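Local coordinates for molybdopterin biosynthesis moeA protein (Pyrococcus horikoshii, PDB 1WU2), which probably takes part in the last steps of molybdenum cofactor synthesis, helping to insert molybdenum into molybdopterin, at residues S192-E197 / G206-T211; E210-M215 / G298-V303; E250-L255 / K292-S297; I281-P286 / V303-N308. All coordinates share one frame; numbering follows the deposited sequence.

Contact 1: residues S192-E197 / G206-T211; sequences SELIEE and GKIVET
Ile195 carries this contact through its backbone, giving its N-H to Ile208 O (Ile195 N to Ile208 O 3.1 Å) and taking a shorter bond at its own carbonyl from Glu210 (Glu210 N to Ile195 O 2.8 Å). The second is the straighter of the two, at 153° on the hydrogen. A third, weak bond runs from Ile208 N to Glu193 O at 3.3 Å, completing the ladder of a two-stranded parallel sheet. The same carbonyls also receive CA-H contacts: Ile208 O from Leu194 CA, Ile195 O from Val209 CA. Lys207 lays its aliphatic chain over Glu193 O, with CD 3.1 Å from that oxygen, while its amine leads away to a long, weak ion pair with Glu205. Glu210 bends at chi2 (-73°), which swings its carboxylate away from the strand pairing to accept from Ser213 N. On the apolar side, Leu194 CD2 lies 4.0 Å from Ile208 CG1. The two strands and helix 200-204 between them form a small beta-alpha-beta unit; Leu194 and Glu210 rest on Ile189 and Val232 of the main sheet, and Lys170 of the second subunit bonds to Glu196 O and Glu210 O.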
loop_
_atom_site.group_PDB
_atom_site.type_symbol
_atom_site.label_atom_id
_atom_site.label_comp_id
_atom_site.label_asym_id
_atom_site.label_seq_id
_atom_site.Cartn_x
_atom_site.Cartn_y
_atom_site.Cartn_z
ATOM N N SER A 192 15.719 29.953 -8.879
ATOM C CA SER A 192 16.804 30.157 -9.849
ATOM C C SER A 192 18.025 29.324 -9.469
ATOM O O SER A 192 18.850 28.975 -10.314
ATOM C CB SER A 192 17.205 31.634 -9.916
ATOM O OG SER A 192 16.081 32.487 -9.810
ATOM N N GLU A 193 18.141 29.063 -8.171
ATOM C CA GLU A 193 19.083 28.095 -7.605
ATOM C C GLU A 193 18.991 26.690 -8.214
ATOM O O GLU A 193 20.003 26.007 -8.352
ATOM C CB GLU A 193 18.857 27.983 -6.089
ATOM C CG GLU A 193 17.398 28.151 -5.660
ATOM C CD GLU A 193 17.042 27.404 -4.392
ATOM O OE1 GLU A 193 17.954 26.891 -3.706
ATOM O OE2 GLU A 193 15.830 27.336 -4.081
ATOM N N LEU A 194 17.781 26.264 -8.568
ATOM C CA LEU A 194 17.535 24.872 -8.958
ATOM C C LEU A 194 18.075 24.496 -10.344
ATOM O O LEU A 194 18.078 25.307 -11.269
ATOM C CB LEU A 194 16.040 24.555 -8.860
ATOM C CG LEU A 194 15.505 24.631 -7.423
ATOM C CD1 LEU A 194 14.012 24.860 -7.406
ATOM C CD2 LEU A 194 15.858 23.372 -6.639
ATOM N N ILE A 195 18.523 23.246 -10.458
ATOM C CA ILE A 195 19.148 22.712 -11.668
ATOM C C ILE A 195 18.752 21.237 -11.839
ATOM O O ILE A 195 18.533 20.537 -10.857
ATOM C CB ILE A 195 20.700 22.889 -11.583
ATOM C CG1 ILE A 195 21.330 22.981 -12.979
ATOM C CG2 ILE A 195 21.354 21.775 -10.757
ATOM C CD1 ILE A 195 22.074 24.277 -13.215
ATOM N N GLU A 196 18.659 20.766 -13.078
ATOM C CA GLU A 196 18.129 19.424 -13.345
ATOM C C GLU A 196 19.122 18.294 -13.053
ATOM O O GLU A 196 18.713 17.206 -12.644
ATOM C CB GLU A 196 17.605 19.319 -14.787
ATOM C CG GLU A 196 18.680 19.236 -15.864
ATOM C CD GLU A 196 18.190 19.713 -17.221
ATOM O OE1 GLU A 196 18.751 20.701 -17.747
ATOM O OE2 GLU A 196 17.243 19.100 -17.763
ATOM N N GLU A 197 20.414 18.557 -13.250
ATOM C CA GLU A 197 21.450 17.524 -13.143
ATOM C C GLU A 197 22.590 17.922 -12.199
ATOM O O GLU A 197 22.983 19.087 -12.165
ATOM C CB GLU A 197 22.042 17.246 -14.527
ATOM C CG GLU A 197 21.739 15.862 -15.072
ATOM C CD GLU A 197 22.115 15.724 -16.534
ATOM O OE1 GLU A 197 22.919 14.825 -16.861
ATOM O OE2 GLU A 197 21.600 16.513 -17.356
ATOM N N GLY A 206 26.846 27.518 -7.269
ATOM C CA GLY A 206 25.942 27.511 -6.130
ATOM C C GLY A 206 24.536 27.034 -6.444
ATOM O O GLY A 206 23.562 27.621 -5.977
ATOM N N LYS A 207 24.439 25.966 -7.231
ATOM C CA LYS A 207 23.158 25.388 -7.630
ATOM C C LYS A 207 22.964 24.041 -6.944
ATOM O O LYS A 207 23.930 23.315 -6.703
ATOM C CB LYS A 207 23.098 25.184 -9.150
ATOM C CG LYS A 207 23.422 26.416 -9.986
ATOM C CD LYS A 207 22.286 27.431 -9.967
ATOM C CE LYS A 207 22.556 28.634 -10.872
ATOM N NZ LYS A 207 23.918 28.646 -11.482
ATOM N N ILE A 208 21.709 23.714 -6.639
ATOM C CA ILE A 208 21.355 22.419 -6.061
ATOM C C ILE A 208 20.394 21.670 -6.984
ATOM O O ILE A 208 19.572 22.279 -7.667
ATOM C CB ILE A 208 20.759 22.598 -4.638
ATOM C CG1 ILE A 208 19.321 23.137 -4.701
ATOM C CG2 ILE A 208 21.659 23.512 -3.805
ATOM C CD1 ILE A 208 18.756 23.594 -3.365
ATOM N N VAL A 209 20.505 20.345 -6.993
ATOM C CA VAL A 209 19.713 19.508 -7.886
ATOM C C VAL A 209 18.248 19.492 -7.458
ATOM O O VAL A 209 17.936 19.387 -6.272
ATOM C CB VAL A 209 20.267 18.063 -7.950
ATOM C CG1 VAL A 209 19.315 17.133 -8.703
ATOM C CG2 VAL A 209 21.639 18.057 -8.608
ATOM N N GLU A 210 17.363 19.588 -8.443
ATOM C CA GLU A 210 15.930 19.624 -8.211
ATOM C C GLU A 210 15.449 18.205 -7.943
ATOM O O GLU A 210 15.820 17.267 -8.652
ATOM C CB GLU A 210 15.212 20.219 -9.425
ATOM C CG GLU A 210 13.852 20.816 -9.112
ATOM C CD GLU A 210 12.797 19.763 -8.837
ATOM O OE1 GLU A 210 12.763 18.747 -9.559
ATOM O OE2 GLU A 210 12.005 19.950 -7.892
ATOM N N THR A 211 14.610 18.063 -6.924
ATOM C CA THR A 211 14.229 16.754 -6.402
ATOM C C THR A 211 12.730 16.629 -6.077
ATOM O O THR A 211 12.164 15.542 -6.183
ATOM C CB THR A 211 15.118 16.458 -5.161
ATOM O OG1 THR A 211 16.303 15.763 -5.579
ATOM C CG2 THR A 211 14.465 15.503 -4.188
#

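Contact 2: residues E210-M215 / G298-V303; sequences ETNSIM and GYPVSV
Val303 CG2 lies over one face of the Asn212 carboxamide, 3.4 Å from Asn212 ND2, while Gly298 O and Pro300 CA sit nearer its plane, at the rim beyond ND2 and OD1. Asn212 ND2 gives a weak, bent hydrogen bond to Gly298 O (2.6 Å, 126° at the hydrogen). Asn212 OD1 is turned to the proline, 3.3 Å from Pro300 CA and 3.6 Å from Pro300 CG. One amide thus spans the turn from Gly298 to the first helical residues, nitrogen to the glycine carbonyl and oxygen to the proline ring. CG of Asn212 sits anti to the carbonyl carbon (chi1 -69°), which points the amide toward the turn that opens helix 300-319. Beside it, Thr211 CG2 meets Pro300 CG at 3.9 Å, the two side chains at about a right angle. One turn on, selenomethionine Met215 runs out extended and bends only at chi3, bringing CE within 3.7 Å of Val303 CG1 and 3.5 Å of Pro300 O. The contact therefore joins the first turns of helices 212-222 and 300-319. Ile256 touches Asn212 and Val303, Leu369 of helix 367-371 packs on Met215, and Ala167 and Ala171 of the second subunit touch Met215 and Thr211.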
loop_
_atom_site.group_PDB
_atom_site.type_symbol
_atom_site.label_atom_id
_atom_site.label_comp_id
_atom_site.label_asym_id
_atom_site.label_seq_id
_atom_site.Cartn_x
_atom_site.Cartn_y
_atom_site.Cartn_z
ATOM N N GLU A 210 17.363 19.588 -8.443
ATOM C CA GLU A 210 15.930 19.624 -8.211
ATOM C C GLU A 210 15.449 18.205 -7.943
ATOM O O GLU A 210 15.820 17.267 -8.652
ATOM C CB GLU A 210 15.212 20.219 -9.425
ATOM C CG GLU A 210 13.852 20.816 -9.112
ATOM C CD GLU A 210 12.797 19.763 -8.837
ATOM O OE1 GLU A 210 12.763 18.747 -9.559
ATOM O OE2 GLU A 210 12.005 19.950 -7.892
ATOM N N THR A 211 14.610 18.063 -6.924
ATOM C CA THR A 211 14.229 16.754 -6.402
ATOM C C THR A 211 12.730 16.629 -6.077
ATOM O O THR A 211 12.164 15.542 -6.183
ATOM C CB THR A 211 15.118 16.458 -5.161
ATOM O OG1 THR A 211 16.303 15.763 -5.579
ATOM C CG2 THR A 211 14.465 15.503 -4.188
ATOM N N ASN A 212 12.095 17.731 -5.694
ATOM C CA ASN A 212 10.693 17.711 -5.285
ATOM C C ASN A 212 9.702 17.399 -6.395
ATOM O O ASN A 212 8.602 16.931 -6.119
ATOM C CB ASN A 212 10.306 19.044 -4.647
ATOM C CG ASN A 212 10.971 19.257 -3.308
ATOM O OD1 ASN A 212 11.467 18.313 -2.684
ATOM N ND2 ASN A 212 10.992 20.501 -2.857
ATOM N N SER A 213 10.086 17.660 -7.640
ATOM C CA SER A 213 9.186 17.438 -8.761
ATOM C C SER A 213 8.888 15.954 -8.906
ATOM O O SER A 213 7.732 15.543 -8.864
ATOM C CB SER A 213 9.781 17.971 -10.062
ATOM O OG SER A 213 8.838 17.836 -11.108
ATOM N N ILE A 214 9.943 15.164 -9.070
ATOM C CA ILE A 214 9.809 13.720 -9.237
ATOM C C ILE A 214 9.213 13.042 -7.997
ATOM O O ILE A 214 8.482 12.063 -8.129
ATOM C CB ILE A 214 11.169 13.078 -9.651
ATOM C CG1 ILE A 214 11.000 11.594 -10.007
ATOM C CG2 ILE A 214 12.218 13.223 -8.552
ATOM C CD1 ILE A 214 9.969 11.310 -11.074
HETATM N N MSE A 215 9.502 13.569 -6.807
HETATM C CA MSE A 215 8.952 13.002 -5.576
HETATM C C MSE A 215 7.454 13.250 -5.487
HETATM O O MSE A 215 6.699 12.364 -5.105
HETATM C CB MSE A 215 9.633 13.564 -4.330
HETATM C CG MSE A 215 9.153 12.888 -3.046
HETATM SE SE MSE A 215 10.017 13.538 -1.443
HETATM C CE MSE A 215 9.191 15.289 -1.352
ATOM N N GLY A 298 9.807 23.553 -0.510
ATOM C CA GLY A 298 11.026 23.447 -1.301
ATOM C C GLY A 298 12.081 22.458 -0.839
ATOM O O GLY A 298 12.846 21.960 -1.668
ATOM N N TYR A 299 12.144 22.174 0.457
ATOM C CA TYR A 299 13.082 21.176 0.964
ATOM C C TYR A 299 12.370 19.826 1.113
ATOM O O TYR A 299 11.305 19.763 1.719
ATOM C CB TYR A 299 13.718 21.653 2.274
ATOM C CG TYR A 299 14.828 22.661 2.026
ATOM C CD1 TYR A 299 14.794 23.931 2.602
ATOM C CD2 TYR A 299 15.897 22.354 1.176
ATOM C CE1 TYR A 299 15.805 24.864 2.351
ATOM C CE2 TYR A 299 16.905 23.273 0.922
ATOM C CZ TYR A 299 16.856 24.524 1.510
ATOM O OH TYR A 299 17.860 25.425 1.253
ATOM N N PRO A 300 12.941 18.763 0.538
ATOM C CA PRO A 300 12.263 17.462 0.430
ATOM C C PRO A 300 11.592 16.944 1.702
ATOM O O PRO A 300 10.448 16.505 1.634
ATOM C CB PRO A 300 13.394 16.518 0.012
ATOM C CG PRO A 300 14.337 17.372 -0.730
ATOM C CD PRO A 300 14.285 18.717 -0.071
ATOM N N VAL A 301 12.281 17.000 2.835
ATOM C CA VAL A 301 11.711 16.507 4.090
ATOM C C VAL A 301 10.453 17.301 4.447
ATOM O O VAL A 301 9.448 16.732 4.864
ATOM C CB VAL A 301 12.725 16.579 5.257
ATOM C CG1 VAL A 301 12.071 16.153 6.570
ATOM C CG2 VAL A 301 13.947 15.710 4.961
ATOM N N SER A 302 10.527 18.614 4.272
ATOM C CA SER A 302 9.408 19.510 4.559
ATOM C C SER A 302 8.223 19.375 3.586
ATOM O O SER A 302 7.074 19.521 3.992
ATOM C CB SER A 302 9.912 20.954 4.584
ATOM O OG SER A 302 8.876 21.860 4.911
ATOM N N VAL A 303 8.499 19.109 2.312
ATOM C CA VAL A 303 7.446 18.872 1.321
ATOM C C VAL A 303 6.695 17.573 1.621
ATOM O O VAL A 303 5.487 17.497 1.420
ATOM C CB VAL A 303 8.020 18.805 -0.122
ATOM C CG1 VAL A 303 6.988 18.257 -1.114
ATOM C CG2 VAL A 303 8.491 20.169 -0.562
#

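Contact 3: residues E250-L255 / K292-S297; sequences ECDIVL and KVFIMS
Two neighbouring parallel strands of the mixed six-stranded sheet in the probable molybdopterin-binding domain, 252-255 and 293-295, meet here in regular register, their axes 18° apart. Four hydrogen bonds pass back and forth: Ile253 N to Lys292 O (2.9 Å), Phe294 N to Ile253 O (2.9 Å), Leu255 N to Phe294 O (3.1 Å) and Met296 N to Leu255 O (2.8 Å). All are nearly straight, the third at 174°. On the face bearing Ile253, Val293, Leu255 and Ile295, Leu255 CD2 is pressed to 3.3 Å from Val293 CG1, tighter than usual, while Leu255 CD1 lies alongside Ile295 CD1. CG of Leu255 stands between the backbone N and the carbonyl carbon (chi1 56°), and its two methyls divide between those partners. With an alanine here, Val293 CG1 and Ile295 CD1 would probably lose the two methyls packed against them, opening a gap on this face. On the other face, Val254 CG1 touches the selenium of Met296 (SE) at 3.5 Å, and the edge of the Phe294 ring faces Ile253 O. Strand 184-190 borders 252-255 on its far side; helix 243-249 packs on Ile253 and Leu255, helix 300-319 on Phe294 and Met296.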
loop_
_atom_site.group_PDB
_atom_site.type_symbol
_atom_site.label_atom_id
_atom_site.label_comp_id
_atom_site.label_asym_id
_atom_site.label_seq_id
_atom_site.Cartn_x
_atom_site.Cartn_y
_atom_site.Cartn_z
ATOM N N GLU A 250 -6.219 22.367 -14.211
ATOM C CA GLU A 250 -6.238 21.382 -13.129
ATOM C C GLU A 250 -7.292 21.638 -12.067
ATOM O O GLU A 250 -7.855 22.727 -11.967
ATOM C CB GLU A 250 -4.880 21.338 -12.431
ATOM C CG GLU A 250 -3.908 20.342 -13.029
ATOM C CD GLU A 250 -2.767 20.996 -13.756
ATOM O OE1 GLU A 250 -2.222 20.356 -14.671
ATOM O OE2 GLU A 250 -2.411 22.144 -13.422
ATOM N N CYS A 251 -7.522 20.606 -11.261
ATOM C CA CYS A 251 -8.455 20.664 -10.147
ATOM C C CYS A 251 -7.776 21.339 -8.954
ATOM O O CYS A 251 -8.356 22.213 -8.309
ATOM C CB CYS A 251 -8.925 19.254 -9.777
ATOM S SG CYS A 251 -9.358 18.200 -11.188
ATOM N N ASP A 252 -6.552 20.908 -8.657
ATOM C CA ASP A 252 -5.696 21.597 -7.691
ATOM C C ASP A 252 -4.287 21.748 -8.260
ATOM O O ASP A 252 -3.942 21.114 -9.255
ATOM C CB ASP A 252 -5.713 20.891 -6.316
ATOM C CG ASP A 252 -4.657 19.791 -6.180
ATOM O OD1 ASP A 252 -3.465 20.055 -6.431
ATOM O OD2 ASP A 252 -4.920 18.633 -5.789
ATOM N N ILE A 253 -3.487 22.608 -7.639
ATOM C CA ILE A 253 -2.115 22.844 -8.079
ATOM C C ILE A 253 -1.175 23.013 -6.876
ATOM O O ILE A 253 -1.507 23.654 -5.886
ATOM C CB ILE A 253 -2.021 24.033 -9.131
ATOM C CG1 ILE A 253 -0.979 25.087 -8.742
ATOM C CG2 ILE A 253 -3.382 24.696 -9.382
ATOM C CD1 ILE A 253 0.409 24.747 -9.210
ATOM N N VAL A 254 -0.002 22.406 -6.996
ATOM C CA VAL A 254 1.025 22.404 -5.972
ATOM C C VAL A 254 2.200 23.220 -6.498
ATOM O O VAL A 254 2.619 23.032 -7.631
ATOM C CB VAL A 254 1.482 20.946 -5.693
ATOM C CG1 VAL A 254 2.897 20.897 -5.151
ATOM C CG2 VAL A 254 0.508 20.242 -4.746
ATOM N N LEU A 255 2.723 24.135 -5.688
ATOM C CA LEU A 255 3.918 24.890 -6.070
ATOM C C LEU A 255 4.952 24.982 -4.946
ATOM O O LEU A 255 4.610 25.099 -3.775
ATOM C CB LEU A 255 3.561 26.281 -6.610
ATOM C CG LEU A 255 2.732 27.223 -5.738
ATOM C CD1 LEU A 255 3.629 28.156 -4.928
ATOM C CD2 LEU A 255 1.780 28.029 -6.611
ATOM N N LYS A 292 -7.456 26.575 -4.468
ATOM C CA LYS A 292 -6.946 25.289 -4.966
ATOM C C LYS A 292 -5.418 25.229 -5.104
ATOM O O LYS A 292 -4.899 24.298 -5.713
ATOM C CB LYS A 292 -7.597 24.910 -6.311
ATOM C CG LYS A 292 -9.106 25.122 -6.392
ATOM C CD LYS A 292 -9.831 24.422 -5.258
ATOM C CE LYS A 292 -11.321 24.306 -5.538
ATOM N NZ LYS A 292 -12.126 24.560 -4.321
ATOM N N VAL A 293 -4.703 26.193 -4.529
ATOM C CA VAL A 293 -3.250 26.280 -4.674
ATOM C C VAL A 293 -2.557 26.012 -3.337
ATOM O O VAL A 293 -2.819 26.685 -2.346
ATOM C CB VAL A 293 -2.807 27.657 -5.211
ATOM C CG1 VAL A 293 -1.314 27.664 -5.512
ATOM C CG2 VAL A 293 -3.594 28.023 -6.461
ATOM N N PHE A 294 -1.657 25.035 -3.337
ATOM C CA PHE A 294 -0.929 24.608 -2.150
ATOM C C PHE A 294 0.491 25.170 -2.217
ATOM O O PHE A 294 1.269 24.775 -3.082
ATOM C CB PHE A 294 -0.850 23.073 -2.103
ATOM C CG PHE A 294 -2.180 22.388 -1.900
ATOM C CD1 PHE A 294 -2.436 21.678 -0.733
ATOM C CD2 PHE A 294 -3.162 22.426 -2.879
ATOM C CE1 PHE A 294 -3.651 21.036 -0.542
ATOM C CE2 PHE A 294 -4.380 21.789 -2.690
ATOM C CZ PHE A 294 -4.624 21.092 -1.522
ATOM N N ILE A 295 0.823 26.087 -1.310
ATOM C CA ILE A 295 2.172 26.656 -1.232
ATOM C C ILE A 295 3.063 25.750 -0.376
ATOM O O ILE A 295 2.840 25.609 0.825
ATOM C CB ILE A 295 2.167 28.099 -0.632
ATOM C CG1 ILE A 295 0.936 28.917 -1.063
ATOM C CG2 ILE A 295 3.443 28.837 -1.019
ATOM C CD1 ILE A 295 0.702 29.000 -2.561
HETATM N N MSE A 296 4.080 25.156 -0.996
HETATM C CA MSE A 296 4.943 24.176 -0.335
HETATM C C MSE A 296 6.339 24.758 -0.072
HETATM O O MSE A 296 6.641 25.879 -0.488
HETATM C CB MSE A 296 5.042 22.881 -1.158
HETATM C CG MSE A 296 3.827 22.569 -2.036
HETATM SE SE MSE A 296 2.997 20.827 -1.691
HETATM C CE MSE A 296 2.165 21.282 -0.059
ATOM N N SER A 297 7.194 23.969 0.581
ATOM C CA SER A 297 8.385 24.490 1.265
ATOM C C SER A 297 9.725 24.383 0.527
ATOM O O SER A 297 10.699 25.019 0.935
ATOM C CB SER A 297 8.523 23.814 2.633
ATOM O OG SER A 297 9.870 23.461 2.892
#

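Contact 4: residues I281-P286 / V303-N308; sequences IKPGRP and VFAQFN
Gly284 faces Gln306 across the contact with a positive phi, in a turn that follows the cis peptide bond before Pro283 and brings Gly284 CA within 5.7 Å of Gln306 CA on helix 300-319. A side chain at Gly284 would collide with both Gln306 CG and Ile281 CD1, so the glycine lets the turn lie close against the helix. The one hydrogen bond across is from Gln306 NE2 to Gly284 O, 2.9 Å and 168° at the hydrogen. The carbonyl oxygen lies in the glutamine's amide plane, yet the donor stands above the carbonyl plane at a C=O...N angle of 98°, so the N-H is well aimed while the acceptor is met from above. Gln306 carries CG anti to the carbonyl carbon (chi1 -77°) and runs extended from there, which takes the amide out to the turn. A leucine in its place would probably leave Gly284 O without this donor and the turn less firmly held to the helix. Ile281 CD1 touches Gln306 CG at 4.0 Å, the two chains at about a right angle, and Pro283 CG lies 4.3 Å from Ala305 CB. Around it, Met296 and Phe287 cover Gln306, Phe345 of strand 343-351 packs on Ala305, and Lys282 pairs with that strand through its backbone.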
loop_
_atom_site.group_PDB
_atom_site.type_symbol
_atom_site.label_atom_id
_atom_site.label_comp_id
_atom_site.label_asym_id
_atom_site.label_seq_id
_atom_site.Cartn_x
_atom_site.Cartn_y
_atom_site.Cartn_z
ATOM N N ILE A 281 2.614 23.260 11.903
ATOM C CA ILE A 281 3.378 22.020 11.723
ATOM C C ILE A 281 4.894 22.253 11.675
ATOM O O ILE A 281 5.357 23.347 11.359
ATOM C CB ILE A 281 2.904 21.223 10.471
ATOM C CG1 ILE A 281 3.352 21.894 9.167
ATOM C CG2 ILE A 281 1.389 21.022 10.499
ATOM C CD1 ILE A 281 3.249 20.991 7.953
ATOM N N LYS A 282 5.646 21.202 11.986
ATOM C CA LYS A 282 7.102 21.245 12.012
ATOM C C LYS A 282 7.653 19.850 11.687
ATOM O O LYS A 282 7.392 18.912 12.437
ATOM C CB LYS A 282 7.600 21.685 13.393
ATOM C CG LYS A 282 9.104 21.966 13.458
ATOM C CD LYS A 282 9.616 21.989 14.897
ATOM C CE LYS A 282 11.143 22.023 14.960
ATOM N NZ LYS A 282 11.712 20.815 15.630
ATOM N N PRO A 283 8.392 19.689 10.587
ATOM C CA PRO A 283 8.666 20.752 9.607
ATOM C C PRO A 283 7.446 21.103 8.755
ATOM O O PRO A 283 6.385 20.505 8.931
ATOM C CB PRO A 283 9.767 20.139 8.732
ATOM C CG PRO A 283 9.551 18.666 8.825
ATOM C CD PRO A 283 9.031 18.416 10.211
ATOM N N GLY A 284 7.606 22.066 7.849
ATOM C CA GLY A 284 6.546 22.470 6.937
ATOM C C GLY A 284 5.744 23.674 7.392
ATOM O O GLY A 284 4.652 23.914 6.881
ATOM N N ARG A 285 6.297 24.431 8.337
ATOM C CA ARG A 285 5.628 25.591 8.940
ATOM C C ARG A 285 5.107 26.633 7.931
ATOM O O ARG A 285 3.955 27.047 8.037
ATOM C CB ARG A 285 6.550 26.241 9.995
ATOM C CG ARG A 285 6.542 27.766 10.071
ATOM C CD ARG A 285 7.453 28.319 11.157
ATOM N NE ARG A 285 7.533 29.776 11.112
ATOM C CZ ARG A 285 7.979 30.551 12.103
ATOM N NH1 ARG A 285 8.408 30.025 13.251
ATOM N NH2 ARG A 285 7.998 31.871 11.946
ATOM N N PRO A 286 5.921 27.055 6.961
ATOM C CA PRO A 286 5.491 28.091 6.004
ATOM C C PRO A 286 4.423 27.668 4.975
ATOM O O PRO A 286 4.215 28.399 4.005
ATOM C CB PRO A 286 6.798 28.474 5.284
ATOM C CG PRO A 286 7.902 27.847 6.091
ATOM C CD PRO A 286 7.308 26.623 6.709
ATOM N N VAL A 303 8.499 19.109 2.312
ATOM C CA VAL A 303 7.446 18.872 1.321
ATOM C C VAL A 303 6.695 17.573 1.621
ATOM O O VAL A 303 5.487 17.497 1.420
ATOM C CB VAL A 303 8.020 18.805 -0.122
ATOM C CG1 VAL A 303 6.988 18.257 -1.114
ATOM C CG2 VAL A 303 8.491 20.169 -0.562
ATOM N N PHE A 304 7.421 16.563 2.094
ATOM C CA PHE A 304 6.854 15.249 2.398
ATOM C C PHE A 304 5.849 15.339 3.540
ATOM O O PHE A 304 4.760 14.779 3.459
ATOM C CB PHE A 304 7.976 14.274 2.762
ATOM C CG PHE A 304 7.516 12.857 2.995
ATOM C CD1 PHE A 304 7.372 11.974 1.932
ATOM C CD2 PHE A 304 7.261 12.398 4.283
ATOM C CE1 PHE A 304 6.963 10.665 2.143
ATOM C CE2 PHE A 304 6.853 11.093 4.503
ATOM C CZ PHE A 304 6.702 10.222 3.432
ATOM N N ALA A 305 6.226 16.043 4.600
ATOM C CA ALA A 305 5.344 16.261 5.744
ATOM C C ALA A 305 4.116 17.082 5.345
ATOM O O ALA A 305 3.006 16.819 5.805
ATOM C CB ALA A 305 6.098 16.953 6.858
ATOM N N GLN A 306 4.321 18.069 4.481
ATOM C CA GLN A 306 3.223 18.891 3.986
ATOM C C GLN A 306 2.280 18.091 3.091
ATOM O O GLN A 306 1.079 18.340 3.076
ATOM C CB GLN A 306 3.761 20.100 3.227
ATOM C CG GLN A 306 4.282 21.198 4.144
ATOM C CD GLN A 306 5.036 22.281 3.399
ATOM O OE1 GLN A 306 5.310 22.151 2.202
ATOM N NE2 GLN A 306 5.375 23.356 4.105
ATOM N N PHE A 307 2.822 17.124 2.355
ATOM C CA PHE A 307 2.005 16.312 1.465
ATOM C C PHE A 307 1.136 15.358 2.276
ATOM O O PHE A 307 -0.062 15.255 2.041
ATOM C CB PHE A 307 2.864 15.526 0.469
ATOM C CG PHE A 307 2.056 14.662 -0.456
ATOM C CD1 PHE A 307 1.615 15.149 -1.675
ATOM C CD2 PHE A 307 1.700 13.376 -0.084
ATOM C CE1 PHE A 307 0.848 14.363 -2.511
ATOM C CE2 PHE A 307 0.934 12.584 -0.918
ATOM C CZ PHE A 307 0.506 13.075 -2.131
ATOM N N ASN A 308 1.743 14.672 3.236
ATOM C CA ASN A 308 1.026 13.714 4.074
ATOM C C ASN A 308 -0.017 14.360 4.986
ATOM O O ASN A 308 -1.073 13.776 5.235
ATOM C CB ASN A 308 2.017 12.893 4.904
ATOM C CG ASN A 308 2.641 11.768 4.109
ATOM O OD1 ASN A 308 2.022 10.723 3.915
ATOM N ND2 ASN A 308 3.866 11.977 3.636
#

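In the fold
From the N terminus, contact 1 closes first, a short loop around helix 200-204, and is complete before contacts 3 and 4 open. Contact 2 begins where contact 1 ends, sharing Glu210 and Thr211, and draws the start of helix 212-222 to that of helix 300-319, closing a loop of 82 residues. Contact 3 is nested inside that loop and joins two strands of the main sheet. Contact 4 crosses both contacts 2 and 3, fixing the 281-286 turn to helix 300-319, the helix contact 2 also uses. Sheet, helices and turn are thereby tied together within the probable molybdopterin-binding domain; contacts 1 and 2 meet the second subunit, and contact 4 touches it through Phe304.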